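Putative endo-1,4-beta-xylanase (Bacteroides thetaiotaomicron VPI-5482, PDB 5MSX) probably hydrolyses glycosidic linkages of plant pectin as a family 43 glycoside hydrolase, most likely releasing arabinofuranose during rhamnogalacturonan II breakdown. Local coordinates at residues 356-361 with 451-456; 103-108 with 116-121; 271-276 with 288-293; 169-174 with 196-201. All coordinates share one frame; numbering follows the deposited sequence.

Contact 1: 356-361 with 451-456. With CA (calcium ion), chain T.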
# COMPACT_ATOMS: atom_id res chain seq x y z
N SER C 356 -21.50 29.65 -37.64
CA SER C 356 -21.20 28.35 -38.25
C SER C 356 -20.08 27.57 -37.52
O SER C 356 -20.01 26.34 -37.62
CB SER C 356 -20.86 28.50 -39.73
OG SER C 356 -19.71 29.33 -39.86
N PHE C 357 -19.22 28.29 -36.78
CA PHE C 357 -18.24 27.64 -35.89
C PHE C 357 -18.90 26.85 -34.72
O PHE C 357 -18.29 25.93 -34.21
CB PHE C 357 -17.17 28.63 -35.37
CG PHE C 357 -16.15 29.10 -36.42
CD1 PHE C 357 -16.03 28.51 -37.69
CD2 PHE C 357 -15.25 30.12 -36.08
CE1 PHE C 357 -15.08 28.95 -38.59
CE2 PHE C 357 -14.29 30.56 -36.99
CZ PHE C 357 -14.20 29.97 -38.24
N ALA C 358 -20.12 27.21 -34.31
CA ALA C 358 -20.86 26.40 -33.32
C ALA C 358 -21.21 24.96 -33.79
O ALA C 358 -21.42 24.07 -32.95
CB ALA C 358 -22.11 27.12 -32.88
N VAL C 359 -21.27 24.73 -35.11
CA VAL C 359 -21.78 23.45 -35.67
C VAL C 359 -20.91 22.84 -36.75
O VAL C 359 -21.39 22.03 -37.55
CB VAL C 359 -23.21 23.61 -36.23
CG1 VAL C 359 -24.14 24.12 -35.14
CG2 VAL C 359 -23.24 24.56 -37.44
N ASP C 360 -19.63 23.22 -36.79
CA ASP C 360 -18.71 22.71 -37.80
C ASP C 360 -18.05 21.37 -37.45
O ASP C 360 -17.37 20.80 -38.30
CB ASP C 360 -17.63 23.76 -38.16
CG ASP C 360 -16.77 24.20 -36.96
OD1 ASP C 360 -17.02 23.81 -35.78
OD2 ASP C 360 -15.86 25.02 -37.19
N GLY C 361 -18.24 20.85 -36.25
CA GLY C 361 -17.54 19.61 -35.84
C GLY C 361 -16.04 19.79 -35.48
O GLY C 361 -15.32 18.81 -35.35
N PRO C 451 -21.00 33.80 -23.17
CA PRO C 451 -21.95 33.58 -24.25
C PRO C 451 -21.29 33.09 -25.56
O PRO C 451 -21.14 33.86 -26.52
CB PRO C 451 -22.61 34.96 -24.40
CG PRO C 451 -21.54 35.93 -24.03
CD PRO C 451 -20.74 35.24 -22.95
N GLY C 452 -20.91 31.81 -25.59
CA GLY C 452 -20.26 31.22 -26.75
C GLY C 452 -20.33 29.72 -26.76
O GLY C 452 -20.53 29.11 -25.72
N ILE C 453 -20.16 29.14 -27.94
CA ILE C 453 -20.30 27.71 -28.16
C ILE C 453 -19.17 27.18 -29.07
O ILE C 453 -19.01 27.64 -30.24
CB ILE C 453 -21.67 27.39 -28.83
CG1 ILE C 453 -22.85 27.90 -27.98
CG2 ILE C 453 -21.82 25.90 -29.06
CD1 ILE C 453 -24.21 27.52 -28.54
N TRP C 454 -18.41 26.21 -28.54
CA TRP C 454 -17.48 25.38 -29.34
C TRP C 454 -18.19 24.42 -30.29
O TRP C 454 -17.86 24.33 -31.48
CB TRP C 454 -16.58 24.54 -28.41
CG TRP C 454 -15.67 25.28 -27.50
CD1 TRP C 454 -15.81 25.45 -26.17
CD2 TRP C 454 -14.44 25.94 -27.87
NE1 TRP C 454 -14.76 26.16 -25.66
CE2 TRP C 454 -13.91 26.51 -26.68
CE3 TRP C 454 -13.76 26.14 -29.08
CZ2 TRP C 454 -12.72 27.25 -26.67
CZ3 TRP C 454 -12.60 26.87 -29.08
CH2 TRP C 454 -12.07 27.40 -27.88
N GLU C 455 -19.15 23.65 -29.77
CA GLU C 455 -19.86 22.63 -30.55
C GLU C 455 -21.29 22.47 -30.06
O GLU C 455 -21.53 22.46 -28.86
CB GLU C 455 -19.16 21.25 -30.52
CG GLU C 455 -18.02 21.09 -31.53
CD GLU C 455 -18.45 21.42 -32.96
OE1 GLU C 455 -19.43 20.81 -33.43
OE2 GLU C 455 -17.85 22.31 -33.61
N TRP C 456 -22.22 22.32 -31.00
CA TRP C 456 -23.63 22.14 -30.69
C TRP C 456 -24.09 21.01 -31.58
O TRP C 456 -24.20 21.16 -32.79
CB TRP C 456 -24.42 23.42 -30.93
CG TRP C 456 -25.91 23.38 -30.64
CD1 TRP C 456 -26.59 22.44 -29.91
CD2 TRP C 456 -26.90 24.34 -31.06
NE1 TRP C 456 -27.94 22.74 -29.88
CE2 TRP C 456 -28.15 23.90 -30.57
CE3 TRP C 456 -26.84 25.52 -31.82
CZ2 TRP C 456 -29.34 24.62 -30.80
CZ3 TRP C 456 -28.02 26.23 -32.04
CH2 TRP C 456 -29.25 25.77 -31.54
CA CA T . -16.56 24.54 -33.51
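Phe357 and Trp454 turn their backbone carbonyls onto one calcium ion, with Phe357 O 2.3 Å and Trp454 O 2.4 Å from the metal; their shared ligation explains why two acceptors stand so close together. The Phe357 ring makes no close approach to 451-456; its carbonyl does the touching. At Ala358 the methyl group packs against Ile453, CB to CG2 at 4.0 Å, and the carbonyl reaches the strand just past the corner at Trp454. Ala358 O lies 2.7 Å from Trp456 N, but the N-H points past it at 122°, a weak hydrogen bond, and the same oxygen also meets the CA-H of Glu455. Val359 lays CG1 alongside the Trp456 carbonyl, while its N closes a turn on Ser356 O. Trp454 and Glu455 both face Tyr395 as a classic beta bulge in the beta-sandwich of the F5/8 type C domain, and both bulge residues bind the metal, one by its carbonyl and the other by its side chain. Asp360 has CG between the backbone N and the carbonyl carbon (chi1 59°), an orientation that carries OD1 to 2.4 Å from the calcium ion. Glu455, bent at chi2, sends OE2 to 2.6 Å from the ion. The Asp360 and Glu455 chains cross at about a right angle, yet their carboxylates are nearly coplanar, 13° apart. The metal probably offsets the repulsion between these two groups. Ala362 and Ser365 supply its other ligands. Gly361 gives a weak hydrogen bond from its N to Glu455 OE1 at 3.1 Å.

Contact 2: 103-108 with 116-121. With EDO (1,2-ethanediol), chain G.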
# COMPACT_ATOMS: atom_id res chain seq x y z
N LYS C 103 -6.17 2.04 -4.36
CA LYS C 103 -6.60 3.44 -4.49
C LYS C 103 -6.02 4.11 -5.75
O LYS C 103 -5.10 3.59 -6.38
CB LYS C 103 -6.08 4.28 -3.30
CG LYS C 103 -6.54 3.87 -1.92
CD LYS C 103 -8.04 3.86 -1.83
CE LYS C 103 -8.50 3.52 -0.42
NZ LYS C 103 -9.72 2.66 -0.47
N TYR C 104 -6.52 5.31 -6.02
CA TYR C 104 -5.99 6.19 -7.06
C TYR C 104 -5.31 7.40 -6.42
O TYR C 104 -5.89 8.05 -5.54
CB TYR C 104 -7.12 6.64 -7.98
CG TYR C 104 -7.64 5.51 -8.81
CD1 TYR C 104 -7.02 5.17 -10.00
CD2 TYR C 104 -8.71 4.69 -8.36
CE1 TYR C 104 -7.46 4.10 -10.77
CE2 TYR C 104 -9.18 3.62 -9.14
CZ TYR C 104 -8.54 3.33 -10.34
OH TYR C 104 -8.95 2.28 -11.13
N TYR C 105 -4.08 7.67 -6.85
CA TYR C 105 -3.31 8.83 -6.42
C TYR C 105 -3.10 9.81 -7.61
O TYR C 105 -2.93 9.38 -8.74
CB TYR C 105 -1.97 8.40 -5.87
CG TYR C 105 -2.03 7.53 -4.64
CD1 TYR C 105 -2.22 6.14 -4.75
CD2 TYR C 105 -1.87 8.08 -3.37
CE1 TYR C 105 -2.26 5.33 -3.62
CE2 TYR C 105 -1.92 7.28 -2.23
CZ TYR C 105 -2.11 5.91 -2.36
OH TYR C 105 -2.16 5.14 -1.24
N ILE C 106 -3.11 11.11 -7.32
CA ILE C 106 -2.84 12.12 -8.31
C ILE C 106 -1.98 13.20 -7.67
O ILE C 106 -2.06 13.42 -6.46
CB ILE C 106 -4.16 12.63 -8.93
CG1 ILE C 106 -3.90 13.27 -10.31
CG2 ILE C 106 -4.90 13.55 -7.96
CD1 ILE C 106 -5.15 13.35 -11.15
N TYR C 107 -1.11 13.82 -8.47
CA TYR C 107 -0.10 14.72 -7.95
C TYR C 107 -0.11 16.09 -8.70
O TYR C 107 0.77 16.37 -9.53
CB TYR C 107 1.26 14.06 -8.00
CG TYR C 107 1.31 12.70 -7.33
CD1 TYR C 107 0.82 11.57 -7.97
CD2 TYR C 107 1.84 12.55 -6.05
CE1 TYR C 107 0.85 10.32 -7.37
CE2 TYR C 107 1.89 11.29 -5.43
CZ TYR C 107 1.40 10.19 -6.11
OH TYR C 107 1.41 8.94 -5.56
N PRO C 108 -1.10 16.94 -8.40
CA PRO C 108 -1.20 18.23 -9.09
C PRO C 108 -0.36 19.33 -8.47
O PRO C 108 0.23 19.15 -7.39
CB PRO C 108 -2.69 18.53 -9.02
CG PRO C 108 -3.11 17.92 -7.73
CD PRO C 108 -2.31 16.66 -7.60
N PRO C 116 0.38 15.43 -2.97
CA PRO C 116 -0.25 14.12 -3.18
C PRO C 116 -1.71 14.10 -2.75
O PRO C 116 -2.05 14.57 -1.67
CB PRO C 116 0.59 13.20 -2.30
CG PRO C 116 1.05 14.06 -1.17
CD PRO C 116 1.19 15.45 -1.73
N ALA C 117 -2.57 13.56 -3.62
CA ALA C 117 -3.98 13.43 -3.34
C ALA C 117 -4.40 12.00 -3.61
O ALA C 117 -3.73 11.30 -4.39
CB ALA C 117 -4.79 14.40 -4.18
N VAL C 118 -5.50 11.57 -3.00
CA VAL C 118 -5.92 10.16 -3.07
C VAL C 118 -7.42 10.05 -3.13
O VAL C 118 -8.11 10.88 -2.57
CB VAL C 118 -5.37 9.35 -1.86
CG1 VAL C 118 -5.89 9.91 -0.52
CG2 VAL C 118 -5.69 7.86 -2.00
N ALA C 119 -7.91 9.03 -3.82
CA ALA C 119 -9.34 8.79 -3.98
C ALA C 119 -9.61 7.31 -4.21
O ALA C 119 -8.68 6.57 -4.51
CB ALA C 119 -9.87 9.58 -5.16
N ASP C 120 -10.88 6.90 -4.11
CA ASP C 120 -11.28 5.50 -4.34
C ASP C 120 -11.55 5.21 -5.79
O ASP C 120 -11.56 4.04 -6.18
CB ASP C 120 -12.59 5.16 -3.62
CG ASP C 120 -12.44 5.14 -2.14
OD1 ASP C 120 -11.32 4.86 -1.63
OD2 ASP C 120 -13.46 5.39 -1.47
N LYS C 121 -11.84 6.24 -6.59
CA LYS C 121 -12.00 6.07 -8.02
C LYS C 121 -11.46 7.29 -8.78
O LYS C 121 -11.21 8.35 -8.17
CB LYS C 121 -13.46 5.78 -8.36
CG LYS C 121 -14.45 6.82 -7.92
CD LYS C 121 -15.85 6.30 -8.17
CE LYS C 121 -16.90 7.39 -7.98
NZ LYS C 121 -16.81 7.95 -6.60
C1 EDO G . -6.72 -0.28 -12.13
O1 EDO G . -7.33 0.87 -12.71
C2 EDO G . -7.57 -1.45 -12.61
O2 EDO G . -8.95 -1.20 -12.30
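Strands 103-106 and 117-119 run antiparallel, their axes at 153°, with paired backbone bonds joining Tyr104 to Ala119 and Ile106 to Ala117, while Tyr105 and Val118 form the non-hydrogen-bonded pair between them. Lys103 and Asp120 extend side by side beyond the end of this pairing. The lysine chain bends at chi2 and again at chi4, and NZ meets Asp120 OD1 at 3.0 Å in a salt bridge, coming from above the carboxylate plane. Without the ammonium group of Lys103, as with a methionine here, the Asp120 carboxylate would probably lose this charged mate and be freer to turn. The Val118 rotamer sets CG2 beside its carbonyl carbon, which lays this methyl over one face of the Tyr105 ring, 4.1 Å from the ring centroid, as a CH-pi contact offset toward the rim. Tyr105 OH bonds to Asn101. The two strands belong to an antiparallel meander, consistent with a blade of the five-bladed beta-propeller of family 43 enzymes. On the other face Ile106 CG2 touches Ala117 CB at 3.9 Å, and Tyr104 presents its ring edge in plane to the Asp120 carbonyl, CD2 to O at 3.6 Å. Tyr104 OH shares a 2.7 Å hydrogen bond with O1 of an ethanediol, probably from the crystallisation liquor, which also bonds to Asn43 and to Asp270 of the third subunit. Past the strand, the Tyr107 ring crosses Pro116 at about a right angle, CE2 to CB at 3.9 Å, its hydroxyl bonded to Met181 O.

Contact 3: 271-276 with 288-293. With EDO (1,2-ethanediol), chain B; EDO (1,2-ethanediol), chain D.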
# COMPACT_ATOMS: atom_id res chain seq x y z
N ASN C 271 -0.00 0.90 -29.66
CA ASN C 271 -0.27 2.13 -30.40
C ASN C 271 -0.03 3.23 -29.42
O ASN C 271 -0.80 3.38 -28.47
CB ASN C 271 -1.69 2.15 -30.94
CG ASN C 271 -2.00 0.96 -31.83
OD1 ASN C 271 -3.08 0.36 -31.72
ND2 ASN C 271 -1.06 0.58 -32.69
N TYR C 272 1.05 3.97 -29.61
CA TYR C 272 1.36 5.10 -28.72
C TYR C 272 0.89 6.41 -29.38
O TYR C 272 0.87 6.52 -30.61
CB TYR C 272 2.85 5.14 -28.41
CG TYR C 272 3.28 4.13 -27.39
CD1 TYR C 272 3.30 2.77 -27.70
CD2 TYR C 272 3.62 4.52 -26.10
CE1 TYR C 272 3.69 1.83 -26.76
CE2 TYR C 272 4.00 3.58 -25.16
CZ TYR C 272 4.03 2.25 -25.49
OH TYR C 272 4.39 1.32 -24.55
N TYR C 273 0.50 7.36 -28.52
CA TYR C 273 0.03 8.69 -28.90
C TYR C 273 0.73 9.74 -28.04
O TYR C 273 1.10 9.48 -26.90
CB TYR C 273 -1.50 8.80 -28.71
CG TYR C 273 -2.23 7.83 -29.59
CD1 TYR C 273 -2.55 8.14 -30.91
CD2 TYR C 273 -2.51 6.56 -29.12
CE1 TYR C 273 -3.18 7.21 -31.73
CE2 TYR C 273 -3.15 5.62 -29.92
CZ TYR C 273 -3.47 5.95 -31.22
OH TYR C 273 -4.07 4.98 -31.98
N PHE C 274 0.89 10.91 -28.63
CA PHE C 274 1.53 12.09 -28.02
C PHE C 274 0.47 13.20 -27.97
O PHE C 274 -0.10 13.56 -29.00
CB PHE C 274 2.73 12.51 -28.89
CG PHE C 274 3.39 13.78 -28.45
CD1 PHE C 274 4.09 13.85 -27.23
CD2 PHE C 274 3.34 14.92 -29.26
CE1 PHE C 274 4.73 15.02 -26.85
CE2 PHE C 274 3.98 16.10 -28.88
CZ PHE C 274 4.67 16.16 -27.68
N ALA C 275 0.18 13.70 -26.78
CA ALA C 275 -0.73 14.82 -26.60
C ALA C 275 0.10 16.00 -26.24
O ALA C 275 1.06 15.86 -25.49
CB ALA C 275 -1.69 14.55 -25.48
N TYR C 276 -0.27 17.17 -26.76
CA TYR C 276 0.51 18.39 -26.51
C TYR C 276 -0.37 19.64 -26.49
O TYR C 276 -1.40 19.71 -27.15
CB TYR C 276 1.61 18.54 -27.54
CG TYR C 276 1.10 18.61 -28.97
CD1 TYR C 276 0.77 17.45 -29.66
CD2 TYR C 276 0.93 19.83 -29.63
CE1 TYR C 276 0.29 17.51 -30.97
CE2 TYR C 276 0.44 19.88 -30.92
CZ TYR C 276 0.13 18.72 -31.59
OH TYR C 276 -0.35 18.77 -32.90
N THR C 288 -5.35 21.56 -26.62
CA THR C 288 -4.57 20.31 -26.61
C THR C 288 -4.93 19.50 -27.84
O THR C 288 -6.10 19.45 -28.24
CB THR C 288 -4.73 19.50 -25.30
OG1 THR C 288 -4.09 20.21 -24.24
CG2 THR C 288 -4.07 18.09 -25.39
N TYR C 289 -3.90 18.93 -28.47
CA TYR C 289 -4.02 18.13 -29.69
C TYR C 289 -3.33 16.79 -29.48
O TYR C 289 -2.44 16.67 -28.63
CB TYR C 289 -3.34 18.87 -30.86
CG TYR C 289 -4.00 20.22 -31.12
CD1 TYR C 289 -3.65 21.32 -30.37
CD2 TYR C 289 -5.03 20.35 -32.03
CE1 TYR C 289 -4.27 22.54 -30.55
CE2 TYR C 289 -5.65 21.58 -32.24
CZ TYR C 289 -5.26 22.68 -31.49
OH TYR C 289 -5.84 23.94 -31.67
N VAL C 290 -3.71 15.81 -30.29
CA VAL C 290 -3.17 14.43 -30.20
C VAL C 290 -2.72 13.97 -31.60
O VAL C 290 -3.43 14.18 -32.61
CB VAL C 290 -4.20 13.43 -29.58
CG1 VAL C 290 -3.64 12.00 -29.49
CG2 VAL C 290 -4.60 13.87 -28.18
N ASN C 291 -1.53 13.36 -31.66
CA ASN C 291 -1.05 12.67 -32.87
C ASN C 291 -0.41 11.37 -32.47
O ASN C 291 -0.03 11.16 -31.31
CB ASN C 291 0.00 13.50 -33.60
CG ASN C 291 -0.59 14.64 -34.35
OD1 ASN C 291 -1.38 14.45 -35.30
ND2 ASN C 291 -0.27 15.84 -33.91
N GLN C 292 -0.22 10.52 -33.47
CA GLN C 292 0.53 9.25 -33.27
C GLN C 292 2.00 9.46 -32.92
O GLN C 292 2.62 10.42 -33.38
CB GLN C 292 0.49 8.40 -34.55
CG GLN C 292 -0.91 7.92 -34.92
CD GLN C 292 -0.91 7.24 -36.28
OE1 GLN C 292 -0.46 7.79 -37.28
NE2 GLN C 292 -1.40 6.04 -36.31
N LEU C 293 2.52 8.56 -32.09
CA LEU C 293 3.91 8.51 -31.73
C LEU C 293 4.43 7.14 -32.19
O LEU C 293 3.87 6.09 -31.85
CB LEU C 293 4.09 8.68 -30.22
CG LEU C 293 5.58 8.68 -29.79
CD1 LEU C 293 6.04 10.10 -29.59
CD2 LEU C 293 5.79 7.90 -28.54
C1 EDO B . -7.03 1.40 -31.05
O1 EDO B . -6.77 1.78 -29.68
C2 EDO B . -6.15 2.22 -31.98
O2 EDO B . -4.93 2.58 -31.29
C1 EDO D . 5.83 9.50 -35.34
O1 EDO D . 6.28 10.01 -34.06
C2 EDO D . 5.08 10.43 -36.26
O2 EDO D . 3.88 10.99 -35.64
O HOH W 1 2.79 3.77 -31.89
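Tyr276 carries its ring between the backbone N and the carbonyl carbon (chi1 58°), which swings it across the neighbouring strand over Tyr289, while Asn291, with CG beside its own N (chi1 -75°), brings its amide to the edge of the same ring. Tyr289 CB sits over one face, 4.0 Å from the Tyr276 ring centroid, a CH-pi contact whose nearest pair is CB with CZ at 3.5 Å. Asn291 ND2 lies in the plane of the ring, 3.4 Å from CE1, with the amide turned only 19° from that plane. Asn291 OD1 is hydrogen-bonded to Thr307 OG1, so the amide is anchored from beyond the pair. Were the Tyr276 ring cut back to the methyl of an alanine, a gap is likely to open over Tyr289 CB and beside the Asn291 amide. Beneath these groups the backbones form an antiparallel hairpin: Phe274 N reaches Asn291 O at 2.8 Å in an almost straight bond, and Tyr276 and Tyr289 bond in both directions. The opposite side of the sheet carries Ala275 and Val290, CB to CG2 at 4.0 Å; Val290 CG1 also touches Tyr273 CB at 3.9 Å. Toward the open end of the hairpin, Leu293 spreads its two methyls, CD2 against Tyr272 CB at 4.0 Å and CD1 near Phe274 CB. The Thr288 side chain lies about 7 Å from that of Asp36, the predicted proton acceptor, and its hydroxyl bonds to Ile34 O. Strand 272-278 is the middle of three, flanked by 287-293 and by 261-264, where Cys262 packs on Ala275; Ile39 of strand 37-42 also meets Ala275.

Contact 4: 169-174 with 196-201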
# COMPACT_ATOMS: atom_id res chain seq x y z
N TRP C 169 9.86 15.41 -11.77
CA TRP C 169 9.27 16.74 -11.79
C TRP C 169 10.13 17.73 -12.56
O TRP C 169 11.11 17.34 -13.14
CB TRP C 169 8.84 17.22 -10.37
CG TRP C 169 9.90 17.53 -9.36
CD1 TRP C 169 10.37 18.80 -9.01
CD2 TRP C 169 10.58 16.60 -8.49
NE1 TRP C 169 11.31 18.69 -7.99
CE2 TRP C 169 11.45 17.36 -7.66
CE3 TRP C 169 10.56 15.21 -8.36
CZ2 TRP C 169 12.30 16.76 -6.71
CZ3 TRP C 169 11.40 14.61 -7.41
CH2 TRP C 169 12.26 15.39 -6.59
N GLY C 170 9.72 18.99 -12.62
CA GLY C 170 10.39 19.97 -13.48
C GLY C 170 11.84 20.19 -13.11
O GLY C 170 12.29 19.84 -11.99
N ARG C 171 12.59 20.71 -14.08
CA ARG C 171 14.04 20.94 -14.01
C ARG C 171 14.85 19.65 -13.85
O ARG C 171 15.94 19.61 -13.25
CB ARG C 171 14.37 22.01 -12.97
CG ARG C 171 13.51 23.27 -13.10
CD ARG C 171 14.16 24.48 -12.42
NE ARG C 171 15.34 24.96 -13.18
CZ ARG C 171 16.08 26.03 -12.84
NH1 ARG C 171 15.79 26.73 -11.74
NH2 ARG C 171 17.11 26.40 -13.60
N ARG C 172 14.33 18.60 -14.48
CA ARG C 172 15.02 17.34 -14.64
C ARG C 172 15.22 16.56 -13.32
O ARG C 172 16.13 15.74 -13.20
CB ARG C 172 16.34 17.54 -15.40
CG ARG C 172 16.24 18.30 -16.73
CD ARG C 172 17.63 18.51 -17.31
NE ARG C 172 17.63 19.14 -18.62
CZ ARG C 172 17.35 20.43 -18.86
NH1 ARG C 172 17.01 21.27 -17.87
NH2 ARG C 172 17.37 20.89 -20.12
N HIS C 173 14.32 16.76 -12.38
CA HIS C 173 14.41 16.11 -11.08
C HIS C 173 13.73 14.75 -11.09
O HIS C 173 12.68 14.57 -11.72
CB HIS C 173 13.79 16.98 -9.99
CG HIS C 173 14.65 18.15 -9.62
ND1 HIS C 173 14.35 19.45 -9.98
CD2 HIS C 173 15.82 18.22 -8.94
CE1 HIS C 173 15.28 20.27 -9.52
NE2 HIS C 173 16.18 19.55 -8.89
N VAL C 174 14.33 13.81 -10.36
CA VAL C 174 13.74 12.49 -10.12
C VAL C 174 14.19 11.90 -8.76
O VAL C 174 15.34 12.06 -8.33
CB VAL C 174 14.08 11.51 -11.26
CG1 VAL C 174 15.57 11.24 -11.35
CG2 VAL C 174 13.31 10.21 -11.12
N LYS C 196 20.36 22.00 -22.33
CA LYS C 196 20.60 22.44 -20.94
C LYS C 196 19.64 23.49 -20.35
O LYS C 196 19.72 23.81 -19.15
CB LYS C 196 22.04 22.99 -20.81
CG LYS C 196 23.14 22.15 -21.45
CD LYS C 196 23.31 20.81 -20.77
CE LYS C 196 24.45 20.01 -21.38
NZ LYS C 196 24.66 18.73 -20.63
N GLU C 197 18.77 24.06 -21.17
CA GLU C 197 17.94 25.19 -20.74
C GLU C 197 16.80 24.78 -19.83
O GLU C 197 16.56 23.59 -19.60
CB GLU C 197 17.45 26.01 -21.94
CG GLU C 197 16.69 25.28 -23.05
CD GLU C 197 17.60 24.69 -24.13
OE1 GLU C 197 17.43 25.03 -25.33
OE2 GLU C 197 18.50 23.90 -23.79
N TYR C 198 16.13 25.78 -19.25
CA TYR C 198 14.98 25.53 -18.40
C TYR C 198 14.02 24.48 -18.99
O TYR C 198 13.57 24.59 -20.15
CB TYR C 198 14.19 26.82 -18.16
CG TYR C 198 12.94 26.56 -17.36
CD1 TYR C 198 13.02 26.17 -16.03
CD2 TYR C 198 11.67 26.63 -17.95
CE1 TYR C 198 11.89 25.87 -15.29
CE2 TYR C 198 10.53 26.33 -17.22
CZ TYR C 198 10.64 25.97 -15.89
OH TYR C 198 9.50 25.68 -15.18
N SER C 199 13.66 23.49 -18.16
CA SER C 199 12.79 22.40 -18.58
C SER C 199 11.69 22.10 -17.59
O SER C 199 11.86 22.21 -16.34
CB SER C 199 13.63 21.13 -18.77
OG SER C 199 12.79 20.00 -19.01
N GLU C 200 10.54 21.71 -18.14
CA GLU C 200 9.39 21.32 -17.31
C GLU C 200 8.61 20.20 -17.99
O GLU C 200 9.12 19.55 -18.89
CB GLU C 200 8.54 22.56 -17.01
CG GLU C 200 7.85 23.21 -18.20
CD GLU C 200 7.20 24.58 -17.85
OE1 GLU C 200 7.27 25.01 -16.67
OE2 GLU C 200 6.61 25.23 -18.75
N GLY C 201 7.39 19.94 -17.54
CA GLY C 201 6.52 18.95 -18.19
C GLY C 201 7.14 17.59 -18.50
O GLY C 201 6.93 17.07 -19.59
O HOH W 2 16.00 23.40 -15.77
O HOH W 3 12.14 18.53 -16.82
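Arg172 stretches out to the loop 196-201 and grips one atom there end-on: its NH1 and NH2 each lie 2.9 Å from Glu197 O, which stands in the guanidinium plane. NH2 approaches in the carbonyl plane on a lone pair, whereas NH1 comes in tilted from it. Ser199 CB covers one face of the guanidinium, 3.5 Å from NH1, and the two hydrogen bonds together with Thr193 at NE fix the rotation of the group. Beside it Arg171 N donates to Ser199 O at 2.8 Å. Ser199 OG, anti to its own N (chi1 173°), accepts from a water at 2.7 Å that in turn accepts from Arg172 N. This is the close-packed part. The outer side is looser and open to solvent: Arg171 crosses Tyr198 at about a right angle, CG to CE1 at 3.8 Å, its guanidinium turned 63° from the ring and its NE bonded to a water. Tyr198 OH nevertheless donates to Glu200 OE1 at 2.8 Å from above the carboxylate plane, within its own segment. Glu200 is the predicted proton donor, and this bond probably steadies its carboxylate beside Asp154, the residue predicted to orient the donor. Positive phi values at Arg171 and Arg172 shape the tight turn between strands 165-169 and 173-177, where His173 ND1 bonds to Gly170 O. The loop leads into strand 203-207 of the next sheet, whose strand 210-217 receives Arg172 against Tyr215 and Ile217 and takes the Ser199 hydroxyl on Thr216 O.

How the contacts relate
From the N terminus the four contacts follow in series, none nesting in or crossing another. Contact 2 closes first, joining neighbouring strands within one sheet across a short connection that includes strand 109-110. Contact 4 closes a loop of 21 residues, tying a hairpin turn to the segment leading into the next sheet. Contact 3 closes another hairpin; its nearest atoms are about 8 Å from those of contact 4. These three lie in the family 43 domain. Contact 1 comes last and spans 89 residues, fastening the loop between strands 349-351 and 367-368 to the last strand of the chain, 452-458; its centre is about 34 Å from that of contact 2.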